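Local coordinates for protein diffuse adherence adhesin (Escherichia coli, PDB 4MEE) that mediates attachment of bacteria to human and other mammalian cells, autoaggregation and biofilm formation, its C-terminal beta-barrel serving as the transport unit in the outer membrane, at residues 302-307 with 352-357; 269-274 with 281-286. One frame throughout, in Å; residues are numbered along the deposited sequence.

Interaction 1 (302-307 with 352-357)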
ATOM      1  N   GLU A 302      23.877 -16.375  13.183  1.00 53.55           N
ATOM      2  CA  GLU A 302      22.896 -16.113  14.186  1.00 54.35           C
ATOM      3  C   GLU A 302      21.999 -14.998  13.693  1.00 52.56           C
ATOM      4  O   GLU A 302      22.364 -14.264  12.787  1.00 52.77           O
ATOM      5  CB  GLU A 302      23.597 -15.724  15.471  1.00 56.76           C
ATOM      6  CG  GLU A 302      22.818 -14.740  16.291  1.00 59.15           C
ATOM      7  CD  GLU A 302      22.981 -14.999  17.758  1.00 61.23           C
ATOM      8  OE1 GLU A 302      21.960 -15.236  18.430  1.00 62.29           O
ATOM      9  OE2 GLU A 302      24.133 -14.985  18.238  1.00 61.97           O
ATOM     10  N   GLU A 303      20.830 -14.872  14.295  1.00 50.23           N
ATOM     11  CA  GLU A 303      19.827 -13.976  13.782  1.00 47.71           C
ATOM     12  C   GLU A 303      19.796 -12.628  14.449  1.00 45.22           C
ATOM     13  O   GLU A 303      19.935 -12.534  15.649  1.00 46.02           O
ATOM     14  CB  GLU A 303      18.489 -14.604  13.978  1.00 48.20           C
ATOM     15  CG  GLU A 303      17.392 -13.748  13.455  1.00 48.86           C
ATOM     16  CD  GLU A 303      16.170 -13.996  14.263  1.00 50.30           C
ATOM     17  OE1 GLU A 303      16.225 -13.734  15.476  1.00 50.49           O
ATOM     18  OE2 GLU A 303      15.185 -14.502  13.702  1.00 50.58           O
ATOM     19  N   GLU A 304      19.541 -11.591  13.671  1.00 42.00           N
ATOM     20  CA  GLU A 304      19.581 -10.244  14.206  1.00 39.48           C
ATOM     21  C   GLU A 304      18.267  -9.516  14.246  1.00 37.73           C
ATOM     22  O   GLU A 304      17.592  -9.400  13.249  1.00 36.82           O
ATOM     23  CB  GLU A 304      20.519  -9.402  13.380  1.00 40.17           C
ATOM     24  CG  GLU A 304      21.857 -10.031  13.197  1.00 40.95           C
ATOM     25  CD  GLU A 304      22.737  -9.745  14.368  1.00 41.48           C
ATOM     26  OE1 GLU A 304      22.448  -8.811  15.137  1.00 40.95           O
ATOM     27  OE2 GLU A 304      23.721 -10.466  14.512  1.00 42.30           O
ATOM     28  N   LYS A 305      17.957  -8.943  15.398  1.00 35.71           N
ATOM     29  CA  LYS A 305      16.688  -8.276  15.574  1.00 35.30           C
ATOM     30  C   LYS A 305      16.815  -6.803  15.868  1.00 34.53           C
ATOM     31  O   LYS A 305      17.674  -6.394  16.628  1.00 35.04           O
ATOM     32  CB  LYS A 305      15.952  -8.923  16.715  1.00 35.10           C
ATOM     33  CG  LYS A 305      16.141 -10.419  16.729  1.00 35.94           C
ATOM     34  CD  LYS A 305      14.997 -11.097  17.425  1.00 37.03           C
ATOM     35  CE  LYS A 305      14.875 -10.579  18.842  1.00 36.99           C
ATOM     36  NZ  LYS A 305      14.131 -11.556  19.670  1.00 38.23           N
ATOM     37  N   TYR A 306      15.898  -6.031  15.291  1.00 33.42           N
ATOM     38  CA  TYR A 306      15.815  -4.586  15.449  1.00 32.65           C
ATOM     39  C   TYR A 306      14.361  -4.114  15.267  1.00 33.12           C
ATOM     40  O   TYR A 306      13.491  -4.930  15.031  1.00 32.97           O
ATOM     41  CB  TYR A 306      16.745  -3.907  14.441  1.00 31.65           C
ATOM     42  CG  TYR A 306      16.462  -4.163  12.999  1.00 30.72           C
ATOM     43  CD1 TYR A 306      16.811  -5.346  12.407  1.00 30.17           C
ATOM     44  CD2 TYR A 306      15.892  -3.190  12.232  1.00 30.42           C
ATOM     45  CE1 TYR A 306      16.558  -5.556  11.108  1.00 29.92           C
ATOM     46  CE2 TYR A 306      15.632  -3.395  10.937  1.00 30.10           C
ATOM     47  CZ  TYR A 306      15.974  -4.576  10.395  1.00 30.00           C
ATOM     48  OH  TYR A 306      15.719  -4.748   9.101  1.00 30.04           O
ATOM     49  N   ASN A 307      14.101  -2.807  15.374  1.00 33.88           N
ATOM     50  CA  ASN A 307      12.742  -2.262  15.184  1.00 34.02           C
ATOM     51  C   ASN A 307      12.666  -1.174  14.166  1.00 34.80           C
ATOM     52  O   ASN A 307      13.564  -0.383  14.082  1.00 35.88           O
ATOM     53  CB  ASN A 307      12.255  -1.532  16.401  1.00 34.05           C
ATOM     54  CG  ASN A 307      12.519  -2.265  17.662  1.00 34.04           C
ATOM     55  OD1 ASN A 307      12.949  -1.676  18.645  1.00 34.04           O
ATOM     56  ND2 ASN A 307      12.241  -3.560  17.668  1.00 33.92           N
ATOM     57  N   ASP A 352      15.824   1.249  13.348  1.00 34.51           N
ATOM     58  CA  ASP A 352      16.843   1.467  14.353  1.00 34.87           C
ATOM     59  C   ASP A 352      18.179   1.349  13.660  1.00 34.63           C
ATOM     60  O   ASP A 352      18.296   0.666  12.646  1.00 34.30           O
ATOM     61  CB  ASP A 352      16.763   0.395  15.434  1.00 35.42           C
ATOM     62  CG  ASP A 352      15.780   0.737  16.536  1.00 36.22           C
ATOM     63  OD1 ASP A 352      15.217   1.854  16.537  1.00 37.26           O
ATOM     64  OD2 ASP A 352      15.579  -0.122  17.417  1.00 36.96           O
ATOM     65  N   THR A 353      19.181   2.024  14.198  1.00 34.61           N
ATOM     66  CA  THR A 353      20.537   1.821  13.754  1.00 35.00           C
ATOM     67  C   THR A 353      21.018   0.576  14.467  1.00 35.41           C
ATOM     68  O   THR A 353      20.996   0.520  15.694  1.00 36.01           O
ATOM     69  CB  THR A 353      21.414   3.009  14.141  1.00 35.41           C
ATOM     70  OG1 THR A 353      20.987   4.166  13.413  1.00 36.01           O
ATOM     71  CG2 THR A 353      22.858   2.723  13.820  1.00 35.21           C
ATOM     72  N   HIS A 354      21.442  -0.425  13.707  1.00 35.00           N
ATOM     73  CA  HIS A 354      21.683  -1.737  14.293  1.00 35.67           C
ATOM     74  C   HIS A 354      23.062  -2.306  13.989  1.00 35.78           C
ATOM     75  O   HIS A 354      23.485  -2.352  12.837  1.00 35.73           O
ATOM     76  CB  HIS A 354      20.595  -2.717  13.853  1.00 36.09           C
ATOM     77  CG  HIS A 354      20.635  -4.026  14.577  1.00 36.91           C
ATOM     78  ND1 HIS A 354      21.074  -5.191  13.985  1.00 36.97           N
ATOM     79  CD2 HIS A 354      20.299  -4.351  15.847  1.00 37.31           C
ATOM     80  CE1 HIS A 354      21.000  -6.179  14.859  1.00 37.48           C
ATOM     81  NE2 HIS A 354      20.532  -5.696  15.995  1.00 37.50           N
ATOM     82  N   GLN A 355      23.747  -2.749  15.041  1.00 35.76           N
ATOM     83  CA  GLN A 355      25.051  -3.388  14.913  1.00 35.68           C
ATOM     84  C   GLN A 355      24.931  -4.907  15.005  1.00 36.72           C
ATOM     85  O   GLN A 355      24.248  -5.437  15.882  1.00 36.74           O
ATOM     86  CB  GLN A 355      26.009  -2.865  15.983  1.00 34.17           C
ATOM     87  CG  GLN A 355      27.415  -3.425  15.868  1.00 33.37           C
ATOM     88  CD  GLN A 355      28.425  -2.648  16.681  1.00 33.21           C
ATOM     89  OE1 GLN A 355      28.202  -2.350  17.855  1.00 33.21           O
ATOM     90  NE2 GLN A 355      29.549  -2.319  16.059  1.00 33.74           N
ATOM     91  N   GLU A 356      25.612  -5.597  14.100  1.00 38.11           N
ATOM     92  CA  GLU A 356      25.522  -7.047  14.012  1.00 40.61           C
ATOM     93  C   GLU A 356      26.540  -7.758  14.878  1.00 41.98           C
ATOM     94  O   GLU A 356      27.414  -7.134  15.476  1.00 41.65           O
ATOM     95  CB  GLU A 356      25.706  -7.491  12.572  1.00 41.83           C
ATOM     96  CG  GLU A 356      24.501  -7.253  11.695  1.00 41.94           C
ATOM     97  CD  GLU A 356      24.715  -7.787  10.301  1.00 43.15           C
ATOM     98  OE1 GLU A 356      24.547  -9.008  10.095  1.00 43.53           O
ATOM     99  OE2 GLU A 356      25.065  -6.985   9.413  1.00 42.71           O
ATOM    100  N   ASP A 357      26.427  -9.079  14.913  1.00 43.62           N
ATOM    101  CA  ASP A 357      27.328  -9.917  15.673  1.00 45.78           C
ATOM    102  C   ASP A 357      28.756  -9.695  15.219  1.00 45.47           C
ATOM    103  O   ASP A 357      29.690  -9.849  15.999  1.00 45.42           O
ATOM    104  CB  ASP A 357      26.955 -11.380  15.473  1.00 48.83           C
ATOM    105  CG  ASP A 357      26.879 -12.140  16.773  1.00 51.23           C
ATOM    106  OD1 ASP A 357      26.831 -11.493  17.841  1.00 53.64           O
ATOM    107  OD2 ASP A 357      26.855 -13.386  16.730  1.00 53.12           O
TER

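Interaction 2 (269-274 with 281-286)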
ATOM      1  N   GLY A 269      -9.820  10.630   6.851  1.00 42.79           N
ATOM      2  CA  GLY A 269     -10.829  11.630   6.531  1.00 42.52           C
ATOM      3  C   GLY A 269     -11.314  11.512   5.102  1.00 43.01           C
ATOM      4  O   GLY A 269     -10.579  11.077   4.232  1.00 42.83           O
ATOM      5  N   THR A 270     -12.559  11.901   4.861  1.00 43.55           N
ATOM      6  CA  THR A 270     -13.143  11.815   3.547  1.00 44.45           C
ATOM      7  C   THR A 270     -13.979  13.033   3.227  1.00 44.77           C
ATOM      8  O   THR A 270     -14.611  13.571   4.108  1.00 44.58           O
ATOM      9  CB  THR A 270     -14.114  10.665   3.532  1.00 44.38           C
ATOM     10  OG1 THR A 270     -13.472   9.529   2.955  1.00 44.80           O
ATOM     11  CG2 THR A 270     -15.281  11.045   2.719  1.00 44.20           C
ATOM     12  N   TRP A 271     -14.009  13.464   1.969  1.00 45.03           N
ATOM     13  CA  TRP A 271     -14.835  14.609   1.598  1.00 46.11           C
ATOM     14  C   TRP A 271     -15.431  14.454   0.230  1.00 46.88           C
ATOM     15  O   TRP A 271     -14.718  14.101  -0.673  1.00 46.28           O
ATOM     16  CB  TRP A 271     -13.975  15.846   1.518  1.00 46.85           C
ATOM     17  CG  TRP A 271     -14.703  17.025   1.057  1.00 47.82           C
ATOM     18  CD1 TRP A 271     -15.637  17.704   1.751  1.00 48.08           C
ATOM     19  CD2 TRP A 271     -14.547  17.711  -0.180  1.00 48.92           C
ATOM     20  NE1 TRP A 271     -16.083  18.767   1.032  1.00 48.39           N
ATOM     21  CE2 TRP A 271     -15.428  18.794  -0.163  1.00 48.51           C
ATOM     22  CE3 TRP A 271     -13.749  17.517  -1.297  1.00 49.13           C
ATOM     23  CZ2 TRP A 271     -15.538  19.671  -1.209  1.00 49.13           C
ATOM     24  CZ3 TRP A 271     -13.862  18.385  -2.339  1.00 49.53           C
ATOM     25  CH2 TRP A 271     -14.750  19.453  -2.289  1.00 49.31           C
ATOM     26  N   TYR A 272     -16.716  14.745   0.067  1.00 48.03           N
ATOM     27  CA  TYR A 272     -17.345  14.788  -1.248  1.00 48.77           C
ATOM     28  C   TYR A 272     -18.127  16.065  -1.365  1.00 49.26           C
ATOM     29  O   TYR A 272     -18.897  16.374  -0.485  1.00 49.02           O
ATOM     30  CB  TYR A 272     -18.302  13.631  -1.394  1.00 49.28           C
ATOM     31  CG  TYR A 272     -17.606  12.346  -1.532  1.00 50.52           C
ATOM     32  CD1 TYR A 272     -17.036  11.747  -0.449  1.00 51.39           C
ATOM     33  CD2 TYR A 272     -17.509  11.734  -2.747  1.00 51.67           C
ATOM     34  CE1 TYR A 272     -16.380  10.569  -0.568  1.00 52.94           C
ATOM     35  CE2 TYR A 272     -16.863  10.546  -2.881  1.00 52.99           C
ATOM     36  CZ  TYR A 272     -16.301   9.974  -1.781  1.00 53.53           C
ATOM     37  OH  TYR A 272     -15.651   8.791  -1.898  1.00 54.39           O
ATOM     38  N   GLN A 273     -17.909  16.836  -2.420  1.00 49.18           N
ATOM     39  CA  GLN A 273     -18.685  18.060  -2.586  1.00 49.62           C
ATOM     40  C   GLN A 273     -20.137  17.860  -2.967  1.00 49.41           C
ATOM     41  O   GLN A 273     -21.000  18.537  -2.434  1.00 50.06           O
ATOM     42  CB  GLN A 273     -18.022  19.026  -3.545  1.00 49.54           C
ATOM     43  CG  GLN A 273     -18.033  18.594  -4.977  1.00 49.37           C
ATOM     44  CD  GLN A 273     -17.726  19.752  -5.872  1.00 49.21           C
ATOM     45  OE1 GLN A 273     -17.458  19.575  -7.049  1.00 48.99           O
ATOM     46  NE2 GLN A 273     -17.762  20.957  -5.318  1.00 49.30           N
ATOM     47  N   ASN A 274     -20.413  16.973  -3.912  1.00 49.04           N
ATOM     48  CA  ASN A 274     -21.788  16.742  -4.284  1.00 49.02           C
ATOM     49  C   ASN A 274     -22.259  15.424  -3.748  1.00 49.46           C
ATOM     50  O   ASN A 274     -23.299  14.935  -4.151  1.00 49.83           O
ATOM     51  CB  ASN A 274     -21.970  16.723  -5.789  1.00 48.59           C
ATOM     52  CG  ASN A 274     -21.383  17.937  -6.464  1.00 47.86           C
ATOM     53  OD1 ASN A 274     -21.531  19.069  -6.002  1.00 48.40           O
ATOM     54  ND2 ASN A 274     -20.716  17.707  -7.579  1.00 47.27           N
ATOM     55  N   LEU A 281     -16.033  16.820  -7.191  1.00 45.95           N
ATOM     56  CA  LEU A 281     -14.722  16.682  -6.557  1.00 46.20           C
ATOM     57  C   LEU A 281     -14.747  15.829  -5.307  1.00 45.93           C
ATOM     58  O   LEU A 281     -15.755  15.756  -4.629  1.00 46.25           O
ATOM     59  CB  LEU A 281     -14.177  18.045  -6.174  1.00 45.54           C
ATOM     60  CG  LEU A 281     -13.860  18.993  -7.323  1.00 44.89           C
ATOM     61  CD1 LEU A 281     -13.437  20.348  -6.786  1.00 44.49           C
ATOM     62  CD2 LEU A 281     -12.794  18.404  -8.227  1.00 44.66           C
ATOM     63  N   PHE A 282     -13.630  15.192  -4.993  1.00 44.95           N
ATOM     64  CA  PHE A 282     -13.554  14.423  -3.767  1.00 44.38           C
ATOM     65  C   PHE A 282     -12.133  14.456  -3.233  1.00 43.16           C
ATOM     66  O   PHE A 282     -11.231  14.812  -3.956  1.00 42.65           O
ATOM     67  CB  PHE A 282     -14.108  13.007  -3.967  1.00 45.00           C
ATOM     68  CG  PHE A 282     -13.133  12.030  -4.475  1.00 45.61           C
ATOM     69  CD1 PHE A 282     -13.072  11.733  -5.804  1.00 45.70           C
ATOM     70  CD2 PHE A 282     -12.321  11.371  -3.606  1.00 45.99           C
ATOM     71  CE1 PHE A 282     -12.183  10.818  -6.259  1.00 45.79           C
ATOM     72  CE2 PHE A 282     -11.423  10.461  -4.052  1.00 46.47           C
ATOM     73  CZ  PHE A 282     -11.355  10.177  -5.385  1.00 46.08           C
ATOM     74  N   ALA A 283     -11.957  14.157  -1.953  1.00 42.09           N
ATOM     75  CA  ALA A 283     -10.644  14.153  -1.335  1.00 40.51           C
ATOM     76  C   ALA A 283     -10.651  13.161  -0.216  1.00 40.58           C
ATOM     77  O   ALA A 283     -11.672  12.919   0.372  1.00 40.50           O
ATOM     78  CB  ALA A 283     -10.326  15.512  -0.784  1.00 39.69           C
ATOM     79  N   GLU A 284      -9.502  12.581   0.073  1.00 40.62           N
ATOM     80  CA  GLU A 284      -9.401  11.622   1.150  1.00 41.70           C
ATOM     81  C   GLU A 284      -8.108  11.920   1.861  1.00 40.57           C
ATOM     82  O   GLU A 284      -7.213  12.470   1.257  1.00 40.57           O
ATOM     83  CB  GLU A 284      -9.360  10.214   0.592  1.00 43.45           C
ATOM     84  CG  GLU A 284     -10.688   9.734   0.051  1.00 47.47           C
ATOM     85  CD  GLU A 284     -10.726   8.238  -0.152  1.00 50.41           C
ATOM     86  OE1 GLU A 284      -9.814   7.534   0.333  1.00 52.76           O
ATOM     87  OE2 GLU A 284     -11.678   7.763  -0.802  1.00 51.94           O
ATOM     88  N   THR A 285      -7.994  11.581   3.139  1.00 40.43           N
ATOM     89  CA  THR A 285      -6.738  11.782   3.844  1.00 40.25           C
ATOM     90  C   THR A 285      -6.564  10.871   5.014  1.00 40.40           C
ATOM     91  O   THR A 285      -7.528  10.414   5.577  1.00 40.54           O
ATOM     92  CB  THR A 285      -6.697  13.175   4.416  1.00 40.03           C
ATOM     93  OG1 THR A 285      -7.080  14.080   3.384  1.00 40.63           O
ATOM     94  CG2 THR A 285      -5.323  13.469   4.865  1.00 38.97           C
ATOM     95  N   TRP A 286      -5.333  10.590   5.400  1.00 40.44           N
ATOM     96  CA  TRP A 286      -5.169   9.809   6.597  1.00 41.45           C
ATOM     97  C   TRP A 286      -3.806   9.891   7.175  1.00 41.48           C
ATOM     98  O   TRP A 286      -2.885  10.302   6.527  1.00 41.43           O
ATOM     99  CB  TRP A 286      -5.500   8.361   6.340  1.00 41.19           C
ATOM    100  CG  TRP A 286      -4.784   7.762   5.261  1.00 41.08           C
ATOM    101  CD1 TRP A 286      -5.232   7.603   4.013  1.00 41.36           C
ATOM    102  CD2 TRP A 286      -3.492   7.187   5.307  1.00 41.13           C
ATOM    103  NE1 TRP A 286      -4.306   6.961   3.259  1.00 41.15           N
ATOM    104  CE2 TRP A 286      -3.221   6.698   4.035  1.00 40.82           C
ATOM    105  CE3 TRP A 286      -2.540   7.038   6.295  1.00 41.08           C
ATOM    106  CZ2 TRP A 286      -2.048   6.085   3.721  1.00 40.31           C
ATOM    107  CZ3 TRP A 286      -1.388   6.438   5.983  1.00 40.84           C
ATOM    108  CH2 TRP A 286      -1.143   5.958   4.707  1.00 40.71           C
TER

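Interaction 1 (302-307 with 352-357)
Glu-304 and His-354 reach toward each other between two antiparallel segments whose backbones have moved apart, and each buries more surface against the opposite segment than any other residue here. The imidazole presents its CE1 edge to the glutamate: OE1 of Glu-304 lies near the ring plane, 3.0 Å from CE1 of His-354, while CB of Glu-304 sits 3.6 Å from the same carbon. The carboxylate plane is turned 63° from the ring. The chi1 of His-354 (-171°) sets the ring trans to the backbone nitrogen and directs it at strand 303-307, where CB of Tyr-306 makes an off-centre CH-pi contact 4.2 Å from the centroid of the His-354 ring. The other carboxylate oxygen, OE2 of Glu-304, accepts a hydrogen bond of 3.1 Å from the backbone N of Asp-357, the donor approaching from above the carboxylate plane. A bend at chi2 (-84°) carries the Glu-304 carboxylate round to this N-H.

Here, at the end of the autotransporter barrel remote from the hairpin turn, the strands have diverged. One backbone hydrogen bond spans them, from N of Asp-352 to O of Asn-307 at 2.9 Å; elsewhere side chains make the connection. Each segment also bonds through its backbone to a strand on its far side: Glu-304 with Val-296, His-354 with Val-362. Helix 149-162 covers the inner flank through Tyr-153, which meets Tyr-306, His-354 and Glu-356, and Arg-147 forms a salt bridge with Glu-356.

Toward solvent, where Glu-302, Asp-352 and Asp-357 are exposed, side chains meet more loosely. OE2 of Glu-302 lies 3.5 Å from OD2 of Asp-357, the two acidic side chains crossing at about a right angle. Asn-307 and Asp-352 lie side by side and point the same way, with OD1 and OD2, both acceptors, 3.3 Å apart.

Interaction 2 (269-274 with 281-286)
The carbonyl oxygen of Trp-271 takes a hydrogen bond of 3.0 Å from Ala-283 N and a C-H...O contact of 3.3 Å from Phe-282 CA. This is the regular ladder of an antiparallel beta hairpin in the wall of the autotransporter barrel. Trp-271 with Ala-283 and Gly-269 with Thr-285 form hydrogen-bonded pairs, alternating with the non-hydrogen-bonded pairs Thr-270 with Glu-284 and Tyr-272 with Phe-282.

The two faces differ. On one, Tyr-272 and Phe-282 lie side by side with their rings nearly parallel (17°) but slid apart, so that CB of Phe-282, rather than its ring, covers a tyrosine face, 4.1 Å from the centroid of the Tyr-272 ring. Loop residues Leu-168 and Asn-169 reach this face inside the barrel, Asn-169 N bonding to Glu-284 OE2. On the opposite face, Trp-271 CE3 rests 4.0 Å from Ala-283 CB and its CZ3 3.9 Å from Leu-281 CB.

Near the turn, chi1 of Gln-273 (70°) sets CG between backbone N and carbonyl carbon, and the chain then runs extended. OE1 of Gln-273 accepts a hydrogen bond of 3.1 Å from Leu-281 N, straight at the hydrogen (179°), though the donor comes from the side of the C=O, tilted from its plane.

Overall arrangement
Both interactions join neighbouring antiparallel strands of the same barrel, but on opposite sides of its centre, their own centres about 42 Å apart. Strands 280-298 and 303-327 are adjacent, so the wall runs on from interaction 2 to interaction 1. Interaction 2 is partly buried, lies near the turn of its hairpin and overlaps strands that probably cross the membrane; a regular backbone ladder holds it, with aromatic, apolar and some polar side chains on its two faces. Interaction 1 is a surface contact at the far ends of its strands, rich in acidic groups, where the ladder has given way to one backbone bond, one side-chain-to-backbone bond and side-chain contacts. The chain inside the barrel covers the inner side of both.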